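Local coordinates for member of DUF4221 family (PDB 3S9J), which is of unknown function but folds as a six-bladed beta-propeller of the DUF4221 family, at residues Asn99-Ser104 and Gly123-Leu128; Leu147-Leu152 and Met166-Asp171; Arg239-Met244 and Ala283-Lys288. One frame throughout, in Å; residues are numbered along the deposited sequence. Where two conformers were deposited one is given.

Contact 1: residues Asn99-Ser104 and Gly123-Leu128; sequences NISRLS and GRFTPL. With FMT (formic acid), chain P; FMT (formic acid), chain L.
Ser-101 carries its OG anti to the carbonyl carbon (chi1 -70°), and Phe-125 has its CG anti to the backbone N (chi1 174°); with these torsions the hydroxyl and the ring meet, OG lying 3.3 Å from CD1 and approaching the ring obliquely. The same OG is hydrogen-bonded to a water at 2.6 Å, and that water accepts a bond from Thr-126 N at 3.0 Å, a bridge between two segments that share no direct hydrogen bond. Ser-101 and Arg-102 together face Gln-97, forming a G1 beta bulge where strand 102-106 enters the four-stranded antiparallel sheet that also holds strands 84-86, 93-97 and 112-117, one blade of the propeller. The 123-128 segment belongs to the loop that leaves this blade and runs to the next. Leu-128 reaches back from it with one branch: its CD1 lies against the peptide joining Ser-101 to Arg-102, 3.6 Å from Ser-101 C and 3.5 Å from Arg-102 N. Its backbone N is held by Asn-98 OD1. At the far end, the guanidinium of Arg-124 grips O2 of a formic acid molecule, probably from the crystallisation liquor, through NE at 3.0 Å and NH2 at 3.2 Å, while NH1 bonds Leu-152 O.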
loop_
_atom_site.group_PDB
_atom_site.type_symbol
_atom_site.label_atom_id
_atom_site.label_comp_id
_atom_site.label_asym_id
_atom_site.label_seq_id
_atom_site.Cartn_x
_atom_site.Cartn_y
_atom_site.Cartn_z
ATOM N N ASN A 99 8.048 -8.408 -13.494
ATOM C CA ASN A 99 8.040 -8.733 -14.902
ATOM C C ASN A 99 8.931 -9.914 -15.230
ATOM O O ASN A 99 8.778 -10.513 -16.276
ATOM C CB ASN A 99 8.443 -7.525 -15.748
ATOM C CG ASN A 99 7.389 -6.439 -15.759
ATOM O OD1 ASN A 99 6.282 -6.599 -15.239
ATOM N ND2 ASN A 99 7.746 -5.290 -16.374
ATOM N N ILE A 100 9.850 -10.267 -14.327
ATOM C CA ILE A 100 10.726 -11.399 -14.512
ATOM C C ILE A 100 10.546 -12.495 -13.422
ATOM O O ILE A 100 11.405 -13.363 -13.277
ATOM C CB ILE A 100 12.233 -10.980 -14.627
ATOM C CG1 ILE A 100 12.717 -10.247 -13.364
ATOM C CG2 ILE A 100 12.492 -10.130 -15.907
ATOM C CD1 ILE A 100 14.235 -10.174 -13.271
ATOM N N SER A 101 9.435 -12.437 -12.694
ATOM C CA SER A 101 9.099 -13.424 -11.676
ATOM C C SER A 101 10.217 -13.598 -10.636
ATOM O O SER A 101 10.581 -14.726 -10.290
ATOM C CB SER A 101 8.767 -14.754 -12.366
ATOM O OG SER A 101 7.509 -14.622 -13.053
ATOM N N ARG A 102 10.773 -12.495 -10.149
ATOM C CA ARG A 102 11.942 -12.566 -9.272
ATOM C C ARG A 102 11.773 -11.659 -8.066
ATOM O O ARG A 102 11.333 -10.513 -8.199
ATOM C CB ARG A 102 13.221 -12.180 -10.032
ATOM C CG ARG A 102 14.513 -12.263 -9.231
ATOM C CD ARG A 102 15.731 -11.822 -10.038
ATOM N NE ARG A 102 15.978 -12.733 -11.143
ATOM C CZ ARG A 102 16.832 -12.535 -12.159
ATOM N NH1 ARG A 102 17.598 -11.455 -12.252
ATOM N NH2 ARG A 102 16.927 -13.462 -13.103
ATOM N N LEU A 103 12.118 -12.199 -6.895
ATOM C CA LEU A 103 12.358 -11.423 -5.699
ATOM C C LEU A 103 13.871 -11.377 -5.475
ATOM O O LEU A 103 14.560 -12.360 -5.723
ATOM C CB LEU A 103 11.662 -12.111 -4.520
ATOM C CG LEU A 103 11.803 -11.563 -3.116
ATOM C CD1 LEU A 103 10.913 -10.359 -2.944
ATOM C CD2 LEU A 103 11.400 -12.662 -2.164
ATOM N N SER A 104 14.405 -10.248 -5.004
ATOM C CA SER A 104 15.851 -10.161 -4.737
ATOM C C SER A 104 16.129 -9.470 -3.400
ATOM O O SER A 104 15.382 -8.575 -2.994
ATOM C CB SER A 104 16.601 -9.409 -5.837
ATOM O OG SER A 104 16.429 -9.967 -7.129
ATOM N N GLY A 123 4.387 -23.621 -11.092
ATOM C CA GLY A 123 5.313 -23.027 -12.033
ATOM C C GLY A 123 4.664 -21.953 -12.917
ATOM O O GLY A 123 5.239 -21.590 -13.935
ATOM N N ARG A 124 3.533 -21.409 -12.480
ATOM C CA ARG A 124 2.838 -20.361 -13.237
ATOM C C ARG A 124 3.267 -18.963 -12.804
ATOM O O ARG A 124 3.657 -18.729 -11.645
ATOM C CB ARG A 124 1.326 -20.493 -13.069
ATOM C CG ARG A 124 0.710 -21.649 -13.837
ATOM C CD ARG A 124 -0.800 -21.456 -13.916
ATOM N NE ARG A 124 -1.458 -21.812 -12.662
ATOM C CZ ARG A 124 -2.668 -21.393 -12.313
ATOM N NH1 ARG A 124 -3.349 -20.582 -13.120
ATOM N NH2 ARG A 124 -3.189 -21.778 -11.153
ATOM N N PHE A 125 3.194 -18.024 -13.743
ATOM C CA PHE A 125 3.407 -16.632 -13.425
ATOM C C PHE A 125 2.367 -16.204 -12.413
ATOM O O PHE A 125 1.182 -16.516 -12.552
ATOM C CB PHE A 125 3.278 -15.754 -14.678
ATOM C CG PHE A 125 3.345 -14.288 -14.367
ATOM C CD1 PHE A 125 4.571 -13.647 -14.268
ATOM C CD2 PHE A 125 2.187 -13.576 -14.113
ATOM C CE1 PHE A 125 4.634 -12.286 -13.942
ATOM C CE2 PHE A 125 2.250 -12.216 -13.777
ATOM C CZ PHE A 125 3.490 -11.592 -13.694
ATOM N N THR A 126 2.803 -15.442 -11.404
ATOM C CA THR A 126 1.883 -14.827 -10.445
ATOM C C THR A 126 2.397 -13.411 -10.133
ATOM O O THR A 126 3.602 -13.222 -9.953
ATOM C CB THR A 126 1.709 -15.693 -9.136
ATOM O OG1 THR A 126 0.836 -15.027 -8.234
ATOM C CG2 THR A 126 3.026 -15.957 -8.449
ATOM N N PRO A 127 1.496 -12.401 -10.118
ATOM C CA PRO A 127 2.001 -11.042 -9.845
ATOM C C PRO A 127 2.735 -10.934 -8.508
ATOM O O PRO A 127 2.242 -11.410 -7.499
ATOM C CB PRO A 127 0.734 -10.173 -9.879
ATOM C CG PRO A 127 -0.158 -10.902 -10.879
ATOM C CD PRO A 127 0.108 -12.385 -10.629
ATOM N N LEU A 128 3.905 -10.300 -8.544
ATOM C CA LEU A 128 4.754 -10.077 -7.359
ATOM C C LEU A 128 4.813 -8.597 -7.079
ATOM O O LEU A 128 5.331 -7.834 -7.907
ATOM C CB LEU A 128 6.185 -10.518 -7.630
ATOM C CG LEU A 128 6.368 -11.960 -7.992
ATOM C CD1 LEU A 128 7.860 -12.204 -8.237
ATOM C CD2 LEU A 128 5.799 -12.808 -6.864
HETATM C C FMT P . 11.240 -4.668 -17.336
HETATM O O1 FMT P . 10.576 -5.654 -17.714
HETATM O O2 FMT P . 12.368 -4.386 -17.786
HETATM C C FMT L . -0.614 -23.217 -8.952
HETATM O O1 FMT L . 0.179 -23.694 -8.105
HETATM O O2 FMT L . -0.293 -22.757 -10.070
HETATM O O HOH W 1 5.763 -14.881 -11.145
#

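Contact 2: residues Leu147-Leu152 and Met166-Asp171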
loop_
_atom_site.group_PDB
_atom_site.type_symbol
_atom_site.label_atom_id
_atom_site.label_comp_id
_atom_site.label_asym_id
_atom_site.label_seq_id
_atom_site.Cartn_x
_atom_site.Cartn_y
_atom_site.Cartn_z
ATOM N N LEU A 147 3.290 -12.108 0.796
ATOM C CA LEU A 147 2.876 -11.209 -0.293
ATOM C C LEU A 147 1.407 -11.465 -0.655
ATOM O O LEU A 147 0.992 -12.610 -0.654
ATOM C CB LEU A 147 3.655 -11.522 -1.593
ATOM C CG LEU A 147 5.139 -11.168 -1.794
ATOM C CD1 LEU A 147 5.344 -10.628 -3.194
ATOM C CD2 LEU A 147 5.631 -10.170 -0.804
ATOM N N ARG A 148 0.702 -10.434 -1.101
ATOM C CA ARG A 148 -0.623 -10.613 -1.675
ATOM C C ARG A 148 -0.549 -11.468 -2.915
ATOM O O ARG A 148 0.415 -11.396 -3.691
ATOM C CB ARG A 148 -1.213 -9.232 -2.034
ATOM C CG ARG A 148 -2.432 -9.234 -2.898
ATOM C CD ARG A 148 -3.029 -7.821 -2.973
ATOM N NE ARG A 148 -4.054 -7.739 -4.001
ATOM C CZ ARG A 148 -3.852 -7.477 -5.289
ATOM N NH1 ARG A 148 -2.632 -7.265 -5.773
ATOM N NH2 ARG A 148 -4.904 -7.453 -6.107
ATOM N N GLN A 149 -1.605 -12.236 -3.142
ATOM C CA GLN A 149 -1.755 -12.980 -4.373
ATOM C C GLN A 149 -3.078 -12.604 -5.079
ATOM O O GLN A 149 -4.091 -12.349 -4.422
ATOM C CB GLN A 149 -1.699 -14.475 -4.085
ATOM C CG GLN A 149 -0.293 -14.898 -3.685
ATOM C CD GLN A 149 0.661 -14.890 -4.851
ATOM O OE1 GLN A 149 0.657 -15.808 -5.680
ATOM N NE2 GLN A 149 1.487 -13.874 -4.928
ATOM N N GLU A 150 -2.997 -12.538 -6.407
ATOM C CA GLU A 150 -4.162 -12.207 -7.233
ATOM C C GLU A 150 -4.853 -13.508 -7.703
ATOM O O GLU A 150 -4.392 -14.621 -7.404
ATOM C CB GLU A 150 -3.733 -11.279 -8.395
ATOM C CG GLU A 150 -3.268 -9.860 -7.931
ATOM C CD GLU A 150 -2.961 -8.904 -9.084
ATOM O OE1 GLU A 150 -3.194 -9.308 -10.240
ATOM O OE2 GLU A 150 -2.485 -7.755 -8.853
ATOM N N ILE A 151 -5.987 -13.380 -8.402
ATOM C CA ILE A 151 -6.720 -14.552 -8.891
ATOM C C ILE A 151 -5.964 -15.336 -9.991
ATOM O O ILE A 151 -5.208 -14.765 -10.749
ATOM C CB ILE A 151 -8.139 -14.162 -9.384
ATOM C CG1 ILE A 151 -8.045 -13.168 -10.546
ATOM C CG2 ILE A 151 -8.936 -13.580 -8.215
ATOM C CD1 ILE A 151 -9.370 -12.812 -11.201
ATOM N N LEU A 152 -6.189 -16.641 -10.066
ATOM C CA LEU A 152 -5.383 -17.512 -10.936
ATOM C C LEU A 152 -6.092 -17.886 -12.235
ATOM O O LEU A 152 -5.589 -18.684 -13.026
ATOM C CB LEU A 152 -4.961 -18.777 -10.178
ATOM C CG LEU A 152 -3.885 -18.593 -9.090
ATOM C CD1 LEU A 152 -3.532 -19.966 -8.482
ATOM C CD2 LEU A 152 -2.626 -17.840 -9.622
HETATM N N MSE A 166 -5.371 -15.551 -0.715
HETATM C CA MSE A 166 -5.027 -14.144 -0.631
HETATM C C MSE A 166 -3.529 -13.861 -0.483
HETATM O O MSE A 166 -3.102 -12.772 -0.796
HETATM C CB MSE A 166 -5.768 -13.465 0.514
HETATM C CG MSE A 166 -7.275 -13.198 0.211
HETATM SE SE MSE A 166 -8.207 -12.511 1.755
HETATM C CE MSE A 166 -7.310 -10.883 1.839
ATOM N N PHE A 167 -2.768 -14.819 0.078
ATOM C CA PHE A 167 -1.353 -14.646 0.328
ATOM C C PHE A 167 -0.556 -15.892 -0.010
ATOM O O PHE A 167 -1.086 -17.007 0.008
ATOM C CB PHE A 167 -1.128 -14.336 1.808
ATOM C CG PHE A 167 -1.600 -12.970 2.207
ATOM C CD1 PHE A 167 -0.746 -11.874 2.115
ATOM C CD2 PHE A 167 -2.893 -12.774 2.661
ATOM C CE1 PHE A 167 -1.179 -10.613 2.484
ATOM C CE2 PHE A 167 -3.327 -11.510 3.013
ATOM C CZ PHE A 167 -2.473 -10.440 2.926
ATOM N N ALA A 168 0.705 -15.676 -0.324
ATOM C CA ALA A 168 1.698 -16.728 -0.449
ATOM C C ALA A 168 2.951 -16.231 0.234
ATOM O O ALA A 168 3.118 -15.027 0.405
ATOM C CB ALA A 168 1.984 -17.050 -1.884
ATOM N N SER A 169 3.810 -17.164 0.659
ATOM C CA SER A 169 5.082 -16.777 1.271
ATOM C C SER A 169 6.216 -17.450 0.536
ATOM O O SER A 169 6.015 -18.467 -0.111
ATOM C CB SER A 169 5.133 -17.145 2.749
ATOM O OG SER A 169 5.214 -18.566 2.922
ATOM N N GLN A 170 7.387 -16.848 0.608
ATOM C CA GLN A 170 8.596 -17.447 0.080
ATOM C C GLN A 170 9.659 -17.494 1.153
ATOM O O GLN A 170 9.939 -16.496 1.831
ATOM C CB GLN A 170 9.095 -16.657 -1.145
ATOM C CG GLN A 170 10.327 -17.310 -1.761
ATOM C CD GLN A 170 10.629 -16.818 -3.132
ATOM O OE1 GLN A 170 10.613 -15.596 -3.384
ATOM N NE2 GLN A 170 10.921 -17.737 -4.031
ATOM N N ASP A 171 10.273 -18.666 1.317
ATOM C CA ASP A 171 11.291 -18.864 2.319
ATOM C C ASP A 171 12.556 -18.202 1.816
ATOM O O ASP A 171 13.037 -18.509 0.730
ATOM C CB ASP A 171 11.478 -20.364 2.554
ATOM C CG ASP A 171 12.372 -20.653 3.717
ATOM O OD1 ASP A 171 13.564 -20.359 3.615
ATOM O OD2 ASP A 171 11.880 -21.103 4.764
#
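Leu-147 and Ala-168 form an antiparallel hydrogen-bonded pair between strands 144-148 and 165-171, the two middle strands of a four-stranded propeller blade. Its two backbone bonds are Leu-147 N to Ala-168 O (3.0 Å) and Ala-168 N to Leu-147 O (3.1 Å). A third, Gln-149 N to Met-166 O at 2.8 Å, continues the pairing past the regular strand, but here the donor stands 52° above the carbonyl plane. Arg-148 and Phe-167 make a non-hydrogen-bonded pair, whose CA atoms give CA-H...O contacts: Phe-167 CA to Leu-147 O and Arg-148 CA to Met-166 O. Among the side chains, Gln-149 bends at chi2 (-72°) and lays its CG against Ala-168, 3.6 Å from CB. Its amide is held at both ends: NE2 bonds Arg-148 O and OE1 bonds Thr-126 OG1. With an alanine here, the CG packing on Ala-168 CB would probably be lost and Thr-126 OG1 left without its amide partner. Phe-167 turns its ring obliquely beside the opposite backbone, CD1 being 3.4 Å from Leu-147 O, and meets Tyr-203 edge-to-face. The charged pair lies within 147-152: Arg-148 NH1 forms a salt bridge with Glu-150 OE2 at 3.1 Å, the oxygen accepting through its anti lone pair.

Contact 3: residues Arg239-Met244 and Ala283-Lys288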
loop_
_atom_site.group_PDB
_atom_site.type_symbol
_atom_site.label_atom_id
_atom_site.label_comp_id
_atom_site.label_asym_id
_atom_site.label_seq_id
_atom_site.Cartn_x
_atom_site.Cartn_y
_atom_site.Cartn_z
ATOM N N ARG A 239 -18.632 7.065 8.075
ATOM C CA ARG A 239 -19.941 7.672 8.341
ATOM C C ARG A 239 -20.468 8.482 7.154
ATOM O O ARG A 239 -21.646 8.807 7.124
ATOM C CB ARG A 239 -19.912 8.537 9.611
ATOM C CG ARG A 239 -19.066 9.813 9.529
ATOM C CD ARG A 239 -18.527 10.171 10.926
ATOM N NE ARG A 239 -17.695 9.095 11.474
ATOM C CZ ARG A 239 -17.349 8.967 12.752
ATOM N NH1 ARG A 239 -17.755 9.846 13.654
ATOM N NH2 ARG A 239 -16.589 7.946 13.126
ATOM N N TYR A 240 -19.621 8.776 6.170
ATOM C CA TYR A 240 -20.013 9.587 5.031
ATOM C C TYR A 240 -20.429 8.765 3.832
ATOM O O TYR A 240 -20.920 9.330 2.881
ATOM C CB TYR A 240 -18.872 10.530 4.636
ATOM C CG TYR A 240 -18.442 11.386 5.793
ATOM C CD1 TYR A 240 -19.299 12.359 6.298
ATOM C CD2 TYR A 240 -17.197 11.215 6.410
ATOM C CE1 TYR A 240 -18.955 13.137 7.369
ATOM C CE2 TYR A 240 -16.843 12.002 7.514
ATOM C CZ TYR A 240 -17.728 12.973 7.972
ATOM O OH TYR A 240 -17.419 13.772 9.051
ATOM N N LEU A 241 -20.267 7.439 3.903
ATOM C CA LEU A 241 -20.554 6.541 2.776
ATOM C C LEU A 241 -21.668 5.567 3.083
ATOM O O LEU A 241 -21.800 5.074 4.194
ATOM C CB LEU A 241 -19.311 5.700 2.405
ATOM C CG LEU A 241 -18.057 6.460 1.981
ATOM C CD1 LEU A 241 -16.927 5.464 1.689
ATOM C CD2 LEU A 241 -18.371 7.372 0.784
ATOM N N LYS A 242 -22.444 5.275 2.057
ATOM C CA LYS A 242 -23.436 4.213 2.085
ATOM C C LYS A 242 -22.694 2.890 2.305
ATOM O O LYS A 242 -21.566 2.722 1.816
ATOM C CB LYS A 242 -24.124 4.219 0.716
ATOM C CG LYS A 242 -25.376 3.447 0.607
ATOM C CD LYS A 242 -25.870 3.448 -0.852
ATOM C CE LYS A 242 -27.175 2.679 -0.990
ATOM N NZ LYS A 242 -28.230 3.380 -0.240
ATOM N N SER A 243 -23.310 1.963 3.020
ATOM C CA SER A 243 -22.728 0.626 3.194
ATOM C C SER A 243 -22.481 -0.022 1.840
ATOM O O SER A 243 -23.270 0.156 0.911
ATOM C CB SER A 243 -23.629 -0.251 4.069
ATOM O OG SER A 243 -23.162 -1.577 4.063
HETATM N N MSE A 244 -21.358 -0.740 1.700
HETATM C CA MSE A 244 -21.009 -1.346 0.413
HETATM C C MSE A 244 -20.448 -2.758 0.503
HETATM O O MSE A 244 -19.897 -3.189 1.541
HETATM C CB MSE A 244 -20.004 -0.454 -0.335
HETATM C CG MSE A 244 -18.644 -0.374 0.290
HETATM SE SE MSE A 244 -17.350 0.639 -0.787
HETATM C CE MSE A 244 -18.147 2.326 -0.637
ATOM N N ALA A 283 -10.769 6.391 3.170
ATOM C CA ALA A 283 -12.002 6.200 2.395
ATOM C C ALA A 283 -12.069 7.277 1.324
ATOM O O ALA A 283 -11.820 8.438 1.627
ATOM C CB ALA A 283 -13.201 6.307 3.320
ATOM N N GLU A 284 -12.378 6.880 0.091
ATOM C CA GLU A 284 -12.536 7.806 -1.008
ATOM C C GLU A 284 -14.012 8.179 -1.121
ATOM O O GLU A 284 -14.865 7.308 -1.178
ATOM C CB GLU A 284 -12.053 7.185 -2.319
ATOM C CG GLU A 284 -10.643 6.626 -2.263
ATOM C CD GLU A 284 -10.057 6.230 -3.618
ATOM O OE1 GLU A 284 -10.801 6.007 -4.608
ATOM O OE2 GLU A 284 -8.806 6.156 -3.696
HETATM N N MSE A 285 -14.286 9.476 -1.184
HETATM C CA MSE A 285 -15.648 9.981 -1.329
HETATM C C MSE A 285 -16.121 9.853 -2.761
HETATM O O MSE A 285 -15.305 9.781 -3.688
HETATM C CB MSE A 285 -15.717 11.432 -0.905
HETATM C CG MSE A 285 -15.305 11.688 0.556
HETATM SE SE MSE A 285 -16.417 10.819 1.862
HETATM C CE MSE A 285 -15.341 9.252 2.278
ATOM N N PRO A 286 -17.454 9.901 -2.969
ATOM C CA PRO A 286 -17.918 9.783 -4.338
ATOM C C PRO A 286 -17.473 10.926 -5.241
ATOM O O PRO A 286 -17.356 12.087 -4.792
ATOM C CB PRO A 286 -19.450 9.779 -4.205
ATOM C CG PRO A 286 -19.749 9.500 -2.769
ATOM C CD PRO A 286 -18.553 10.005 -2.003
ATOM N N TYR A 287 -17.293 10.586 -6.522
ATOM C CA TYR A 287 -16.841 11.529 -7.525
ATOM C C TYR A 287 -17.357 11.094 -8.882
ATOM O O TYR A 287 -17.759 9.928 -9.084
ATOM C CB TYR A 287 -15.311 11.461 -7.520
ATOM C CG TYR A 287 -14.545 12.594 -8.163
ATOM C CD1 TYR A 287 -14.218 13.703 -7.444
ATOM C CD2 TYR A 287 -14.111 12.501 -9.479
ATOM C CE1 TYR A 287 -13.494 14.744 -8.017
ATOM C CE2 TYR A 287 -13.380 13.517 -10.063
ATOM C CZ TYR A 287 -13.060 14.629 -9.313
ATOM O OH TYR A 287 -12.319 15.656 -9.843
ATOM N N LYS A 288 -17.347 12.023 -9.821
ATOM C CA LYS A 288 -17.647 11.729 -11.201
ATOM C C LYS A 288 -16.499 12.268 -12.050
ATOM O O LYS A 288 -16.290 13.468 -12.100
ATOM C CB LYS A 288 -18.957 12.360 -11.634
ATOM C CG LYS A 288 -19.622 11.654 -12.731
ATOM C CD LYS A 288 -20.294 10.319 -12.228
ATOM C CE LYS A 288 -20.897 9.566 -13.402
ATOM N NZ LYS A 288 -21.566 8.275 -13.055
#
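The side chains of Leu-241 and the selenomethionine Met-285 meet at a slant, and round this meeting the 239-244 loop packs onto the end of strand 278-284. The chain of Met-285 is bent at chi2 (-62°) and again at chi3, which turns its methyl CE back toward the leucine; CE lies 3.9 Å from both CG and CD2 of Leu-241. The two branches of the leucine have different neighbours. CD2 is directed at the proline, 3.8 Å from Pro-286 CD, and the leucine and proline side chains run alongside each other, pointing opposite ways. CD1 points instead toward the strand, where it meets Ala-283 CB at 4.2 Å and the carbonyl oxygen of Glu-284 at 4.0 Å. The leucine is thereby held between the methyl of Met-285, the proline ring and the strand end, with Pro-265 and Tyr-267 adding further cover.

Tyr-240 meets the same bent chain at its selenium. Its CB touches SE at 3.7 Å, and the selenium sits 5.5 Å from the ring centroid, 58° off the ring normal, an oblique Met-aromatic contact. One face of the same ring is covered by Arg-239 CG, which lies above its centre. Glu-284 directs its carboxylate elsewhere, to Tyr-328 OH, Arg-266 and Lys-302.

No hydrogen bond joins the two segments, and the interface is apolar packing. The 239-244 loop follows the outermost strand of one four-stranded sheet, 231-235, while strand 278-284 is an inner strand of the next sheet along the chain, an arrangement typical of neighbouring blades in a beta-propeller.

The three contacts follow one another along the chain, each closing before the next opens, and all lie within the DUF4221 domain. Contacts 1 and 2 are neighbours, their centres about 11 Å apart: the loop 123-128 leads out of the blade that holds strand 102-106 and touches the next, which supplies both strands of contact 2. In the conformer given, Leu-103 CD2 also packs against Gln-170 OE1, a further touch between the two blades. Contact 3 stands apart, with centres about 35 Å from contact 1, on the opposite side of the chain's centre, and about 29 Å from contact 2. Together they sample packing within and between successive blades around the propeller ring.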